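Local coordinates for vascular protein tyrosine phosphatase 1 (Rattus norvegicus, PDB 3I36) that probably removes phosphate from phosphotyrosine residues of proteins, acting through this cytoplasmic catalytic domain of a receptor-type phosphatase, at residues V177-V189 with S197-P209. Residues are numbered along the deposited sequence; the frame is centred on the assembly and turned at random.
Sequences VVLPEWTIRDFVV and SHPLRQFHFTSWP
Arg185 NH1 is held between two side chains of the facing strand: it donates to His204 ND1 at 2.9 Å, close to the plane of the imidazole, and to Gln202 OE1 at 2.8 Å, which it meets from above the amide plane. Both acceptors lie at the guanidinium edge, while NE forms a salt bridge with Glu176 and Thr183 CG2 sits over the rim of one face; together these should fix the rotation of this buried group. As ND1 accepts, His204 NE2 is left to donate to Thr144 O. On the opposite face of the sheet, Arg201 grips Asp186 side-on in a two-pronged salt bridge, NE to OD1 at 2.6 Å and NH2 to OD2 at 2.7 Å. The bend at chi3 (-57°) of Arg201 brings the NE/NH2 edge to the carboxylate, and Ile184 CG2 packs on Arg201 CD at 3.4 Å. Back on the Arg185 face, Phe187 CD2 touches Leu200 CD2 (3.8 Å), the ring edge also meeting Gln202 CB. Between the two sets of side chains, paired backbone bonds run from Thr183–His204 to Val189–His198. Past the strand end, Thr206 N donates to Glu181 O (3.2 Å). The Phe205 side chain lies about 6 Å from that of Arg250, probably a substrate-binding residue. The hairpin lies inside the mixed sheet of the phosphatase fold, between strands 169-178 and 139-142; helix 218-231 packs on the Trp182, Arg201 and Phe203 face.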
loop_
_atom_site.group_PDB
_atom_site.type_symbol
_atom_site.label_atom_id
_atom_site.label_comp_id
_atom_site.label_asym_id
_atom_site.label_seq_id
_atom_site.Cartn_x
_atom_site.Cartn_y
_atom_site.Cartn_z
ATOM N N VAL A 177 11.362 14.921 8.506
ATOM C CA VAL A 177 10.481 15.826 9.204
ATOM C C VAL A 177 9.472 14.995 9.967
ATOM O O VAL A 177 8.720 14.210 9.378
ATOM C CB VAL A 177 9.742 16.735 8.236
ATOM C CG1 VAL A 177 8.834 17.696 9.003
ATOM C CG2 VAL A 177 10.740 17.501 7.384
ATOM N N VAL A 178 9.470 15.158 11.283
ATOM C CA VAL A 178 8.541 14.419 12.121
ATOM C C VAL A 178 7.376 15.298 12.542
ATOM O O VAL A 178 7.565 16.415 13.003
ATOM C CB VAL A 178 9.227 13.883 13.375
ATOM C CG1 VAL A 178 8.234 13.113 14.233
ATOM C CG2 VAL A 178 10.407 13.008 12.992
ATOM N N LEU A 179 6.168 14.792 12.334
ATOM C CA LEU A 179 4.975 15.360 12.937
ATOM C C LEU A 179 4.382 14.243 13.774
ATOM O O LEU A 179 4.771 13.096 13.623
ATOM C CB LEU A 179 3.977 15.805 11.872
ATOM C CG LEU A 179 4.409 16.953 10.957
ATOM C CD1 LEU A 179 3.268 17.323 10.013
ATOM C CD2 LEU A 179 4.851 18.164 11.779
ATOM N N PRO A 180 3.449 14.567 14.671
ATOM C CA PRO A 180 2.862 13.465 15.440
ATOM C C PRO A 180 2.154 12.475 14.521
ATOM O O PRO A 180 2.194 11.270 14.760
ATOM C CB PRO A 180 1.850 14.174 16.345
ATOM C CG PRO A 180 2.388 15.576 16.483
ATOM C CD PRO A 180 3.001 15.889 15.143
ATOM N N GLU A 181 1.542 12.991 13.461
ATOM C CA GLU A 181 0.687 12.194 12.580
ATOM C C GLU A 181 1.494 11.326 11.631
ATOM O O GLU A 181 1.123 10.194 11.339
ATOM C CB GLU A 181 -0.229 13.115 11.769
ATOM C CG GLU A 181 -1.253 13.860 12.614
ATOM C CD GLU A 181 -0.642 14.993 13.431
ATOM O OE1 GLU A 181 0.449 15.484 13.052
ATOM O OE2 GLU A 181 -1.259 15.397 14.443
ATOM N N TRP A 182 2.591 11.880 11.132
ATOM C CA TRP A 182 3.449 11.156 10.212
ATOM C C TRP A 182 4.820 11.786 10.124
ATOM O O TRP A 182 5.032 12.952 10.481
ATOM C CB TRP A 182 2.838 11.092 8.810
ATOM C CG TRP A 182 2.422 12.426 8.255
ATOM C CD1 TRP A 182 3.236 13.414 7.767
ATOM C CD2 TRP A 182 1.085 12.905 8.119
ATOM N NE1 TRP A 182 2.480 14.479 7.335
ATOM C CE2 TRP A 182 1.156 14.188 7.537
ATOM C CE3 TRP A 182 -0.168 12.365 8.425
ATOM C CZ2 TRP A 182 0.014 14.945 7.253
ATOM C CZ3 TRP A 182 -1.299 13.122 8.149
ATOM C CH2 TRP A 182 -1.196 14.400 7.569
ATOM N N THR A 183 5.753 10.987 9.635
ATOM C CA THR A 183 7.108 11.429 9.423
ATOM C C THR A 183 7.402 11.270 7.955
ATOM O O THR A 183 7.019 10.280 7.340
ATOM C CB THR A 183 8.075 10.577 10.239
ATOM O OG1 THR A 183 7.837 10.828 11.623
ATOM C CG2 THR A 183 9.535 10.892 9.875
ATOM N N ILE A 184 8.064 12.263 7.391
ATOM C CA ILE A 184 8.425 12.204 6.004
ATOM C C ILE A 184 9.931 12.208 5.931
ATOM O O ILE A 184 10.600 13.050 6.550
ATOM C CB ILE A 184 7.822 13.380 5.221
ATOM C CG1 ILE A 184 6.289 13.283 5.270
ATOM C CG2 ILE A 184 8.312 13.362 3.781
ATOM C CD1 ILE A 184 5.575 14.487 4.704
ATOM N N ARG A 185 10.470 11.235 5.209
ATOM C CA ARG A 185 11.909 11.095 5.116
ATOM C C ARG A 185 12.297 11.133 3.662
ATOM O O ARG A 185 11.665 10.500 2.820
ATOM C CB ARG A 185 12.355 9.786 5.758
ATOM C CG ARG A 185 11.835 9.623 7.183
ATOM C CD ARG A 185 12.505 8.445 7.885
ATOM N NE ARG A 185 12.007 8.328 9.244
ATOM C CZ ARG A 185 10.935 7.621 9.583
ATOM N NH1 ARG A 185 10.267 6.939 8.659
ATOM N NH2 ARG A 185 10.538 7.582 10.848
ATOM N N ASP A 186 13.334 11.900 3.371
ATOM C CA ASP A 186 13.894 11.893 2.045
ATOM C C ASP A 186 15.201 11.151 2.074
ATOM O O ASP A 186 15.989 11.281 3.018
ATOM C CB ASP A 186 14.094 13.309 1.529
ATOM C CG ASP A 186 12.823 13.902 0.993
ATOM O OD1 ASP A 186 12.048 13.145 0.386
ATOM O OD2 ASP A 186 12.595 15.113 1.174
ATOM N N PHE A 187 15.427 10.383 1.018
ATOM C CA PHE A 187 16.657 9.651 0.846
ATOM C C PHE A 187 17.181 9.874 -0.554
ATOM O O PHE A 187 16.474 10.338 -1.454
ATOM C CB PHE A 187 16.417 8.157 1.011
ATOM C CG PHE A 187 15.737 7.796 2.286
ATOM C CD1 PHE A 187 16.478 7.446 3.405
ATOM C CD2 PHE A 187 14.354 7.817 2.375
ATOM C CE1 PHE A 187 15.848 7.124 4.590
ATOM C CE2 PHE A 187 13.710 7.481 3.560
ATOM C CZ PHE A 187 14.461 7.139 4.672
ATOM N N VAL A 188 18.444 9.546 -0.719
ATOM C CA VAL A 188 18.996 9.355 -2.034
ATOM C C VAL A 188 19.202 7.864 -2.134
ATOM O O VAL A 188 19.758 7.247 -1.229
ATOM C CB VAL A 188 20.340 10.069 -2.191
ATOM C CG1 VAL A 188 20.970 9.691 -3.511
ATOM C CG2 VAL A 188 20.140 11.572 -2.101
ATOM N N VAL A 189 18.722 7.279 -3.219
ATOM C CA VAL A 189 18.923 5.863 -3.438
ATOM C C VAL A 189 19.879 5.707 -4.596
ATOM O O VAL A 189 19.661 6.254 -5.669
ATOM C CB VAL A 189 17.619 5.157 -3.790
ATOM C CG1 VAL A 189 17.867 3.671 -3.944
ATOM C CG2 VAL A 189 16.597 5.421 -2.709
ATOM N N SER A 197 21.454 7.115 -9.498
ATOM C CA SER A 197 20.792 7.442 -8.251
ATOM C C SER A 197 19.550 8.264 -8.510
ATOM O O SER A 197 19.366 8.836 -9.583
ATOM C CB SER A 197 21.743 8.226 -7.355
ATOM O OG SER A 197 22.195 9.381 -8.021
ATOM N N HIS A 198 18.682 8.308 -7.517
ATOM C CA HIS A 198 17.566 9.224 -7.564
ATOM C C HIS A 198 16.990 9.338 -6.169
ATOM O O HIS A 198 17.373 8.581 -5.272
ATOM C CB HIS A 198 16.508 8.765 -8.572
ATOM C CG HIS A 198 15.827 7.486 -8.199
ATOM N ND1 HIS A 198 14.884 7.417 -7.193
ATOM C CD2 HIS A 198 15.932 6.239 -8.708
ATOM C CE1 HIS A 198 14.441 6.177 -7.099
ATOM N NE2 HIS A 198 15.061 5.442 -8.008
ATOM N N PRO A 199 16.101 10.310 -5.978
ATOM C CA PRO A 199 15.518 10.540 -4.665
ATOM C C PRO A 199 14.470 9.498 -4.373
ATOM O O PRO A 199 13.917 8.842 -5.262
ATOM C CB PRO A 199 14.828 11.909 -4.817
ATOM C CG PRO A 199 15.365 12.494 -6.074
ATOM C CD PRO A 199 15.655 11.320 -6.952
ATOM N N LEU A 200 14.192 9.351 -3.096
ATOM C CA LEU A 200 13.052 8.583 -2.683
ATOM C C LEU A 200 12.538 9.303 -1.476
ATOM O O LEU A 200 13.313 9.752 -0.635
ATOM C CB LEU A 200 13.446 7.140 -2.346
ATOM C CG LEU A 200 12.250 6.307 -1.869
ATOM C CD1 LEU A 200 12.311 4.875 -2.393
ATOM C CD2 LEU A 200 12.149 6.330 -0.349
ATOM N N ARG A 201 11.227 9.470 -1.425
ATOM C CA ARG A 201 10.610 10.026 -0.251
ATOM C C ARG A 201 9.758 8.944 0.366
ATOM O O ARG A 201 9.020 8.240 -0.325
ATOM C CB ARG A 201 9.728 11.231 -0.618
ATOM C CG ARG A 201 8.901 11.731 0.564
ATOM C CD ARG A 201 8.466 13.155 0.346
ATOM N NE ARG A 201 9.611 14.026 0.130
ATOM C CZ ARG A 201 9.511 15.281 -0.288
ATOM N NH1 ARG A 201 8.311 15.802 -0.527
ATOM N NH2 ARG A 201 10.606 16.010 -0.470
ATOM N N GLN A 202 9.857 8.830 1.678
ATOM C CA GLN A 202 9.118 7.849 2.405
ATOM C C GLN A 202 8.125 8.593 3.259
ATOM O O GLN A 202 8.498 9.438 4.075
ATOM C CB GLN A 202 10.046 7.057 3.318
ATOM C CG GLN A 202 9.323 6.017 4.145
ATOM C CD GLN A 202 10.147 5.641 5.362
ATOM O OE1 GLN A 202 10.818 6.491 5.940
ATOM N NE2 GLN A 202 10.107 4.372 5.747
ATOM N N PHE A 203 6.860 8.281 3.052
ATOM C CA PHE A 203 5.785 8.874 3.825
ATOM C C PHE A 203 5.429 7.879 4.890
ATOM O O PHE A 203 4.818 6.849 4.617
ATOM C CB PHE A 203 4.599 9.155 2.918
ATOM C CG PHE A 203 4.929 10.097 1.797
ATOM C CD1 PHE A 203 4.694 11.460 1.920
ATOM C CD2 PHE A 203 5.525 9.629 0.644
ATOM C CE1 PHE A 203 5.008 12.326 0.891
ATOM C CE2 PHE A 203 5.845 10.486 -0.384
ATOM C CZ PHE A 203 5.581 11.838 -0.264
ATOM N N HIS A 204 5.848 8.179 6.106
ATOM C CA HIS A 204 5.643 7.268 7.201
ATOM C C HIS A 204 4.463 7.726 8.034
ATOM O O HIS A 204 4.576 8.645 8.841
ATOM C CB HIS A 204 6.894 7.172 8.067
ATOM C CG HIS A 204 6.845 6.041 9.040
ATOM N ND1 HIS A 204 7.926 5.661 9.801
ATOM C CD2 HIS A 204 5.845 5.182 9.345
ATOM C CE1 HIS A 204 7.586 4.632 10.559
ATOM N NE2 HIS A 204 6.331 4.316 10.292
ATOM N N PHE A 205 3.319 7.094 7.802
ATOM C CA PHE A 205 2.129 7.347 8.588
ATOM C C PHE A 205 2.309 6.587 9.883
ATOM O O PHE A 205 2.255 5.360 9.904
ATOM C CB PHE A 205 0.911 6.813 7.866
ATOM C CG PHE A 205 -0.384 7.318 8.415
ATOM C CD1 PHE A 205 -1.161 6.516 9.236
ATOM C CD2 PHE A 205 -0.820 8.604 8.118
ATOM C CE1 PHE A 205 -2.364 6.979 9.743
ATOM C CE2 PHE A 205 -2.019 9.073 8.610
ATOM C CZ PHE A 205 -2.797 8.256 9.431
ATOM N N THR A 206 2.533 7.313 10.967
ATOM C CA THR A 206 2.882 6.663 12.218
ATOM C C THR A 206 1.696 6.589 13.161
ATOM O O THR A 206 1.796 6.014 14.246
ATOM C CB THR A 206 3.973 7.449 12.935
ATOM O OG1 THR A 206 3.541 8.807 13.076
ATOM C CG2 THR A 206 5.258 7.418 12.135
ATOM N N SER A 207 0.576 7.166 12.749
ATOM C CA SER A 207 -0.520 7.394 13.675
ATOM C C SER A 207 -1.750 6.531 13.428
ATOM O O SER A 207 -2.813 6.803 13.953
ATOM C CB SER A 207 -0.903 8.876 13.689
ATOM O OG SER A 207 -1.256 9.321 12.395
ATOM N N TRP A 208 -1.616 5.477 12.642
ATOM C CA TRP A 208 -2.713 4.541 12.541
ATOM C C TRP A 208 -2.871 3.870 13.907
ATOM O O TRP A 208 -1.886 3.424 14.492
ATOM C CB TRP A 208 -2.403 3.492 11.486
ATOM C CG TRP A 208 -3.610 2.782 11.014
ATOM C CD1 TRP A 208 -4.380 1.917 11.728
ATOM C CD2 TRP A 208 -4.198 2.873 9.714
ATOM N NE1 TRP A 208 -5.416 1.459 10.948
ATOM C CE2 TRP A 208 -5.319 2.023 9.705
ATOM C CE3 TRP A 208 -3.878 3.584 8.550
ATOM C CZ2 TRP A 208 -6.135 1.878 8.581
ATOM C CZ3 TRP A 208 -4.677 3.430 7.438
ATOM C CH2 TRP A 208 -5.797 2.588 7.462
ATOM N N PRO A 209 -4.111 3.778 14.419
ATOM C CA PRO A 209 -4.263 3.245 15.779
ATOM C C PRO A 209 -3.753 1.809 15.854
ATOM O O PRO A 209 -3.783 1.103 14.861
ATOM C CB PRO A 209 -5.776 3.291 16.012
ATOM C CG PRO A 209 -6.301 4.299 15.011
ATOM C CD PRO A 209 -5.405 4.148 13.816
HETATM O O HOH W 1 5.422 10.684 12.979
HETATM O O HOH W 2 2.352 8.726 15.441
#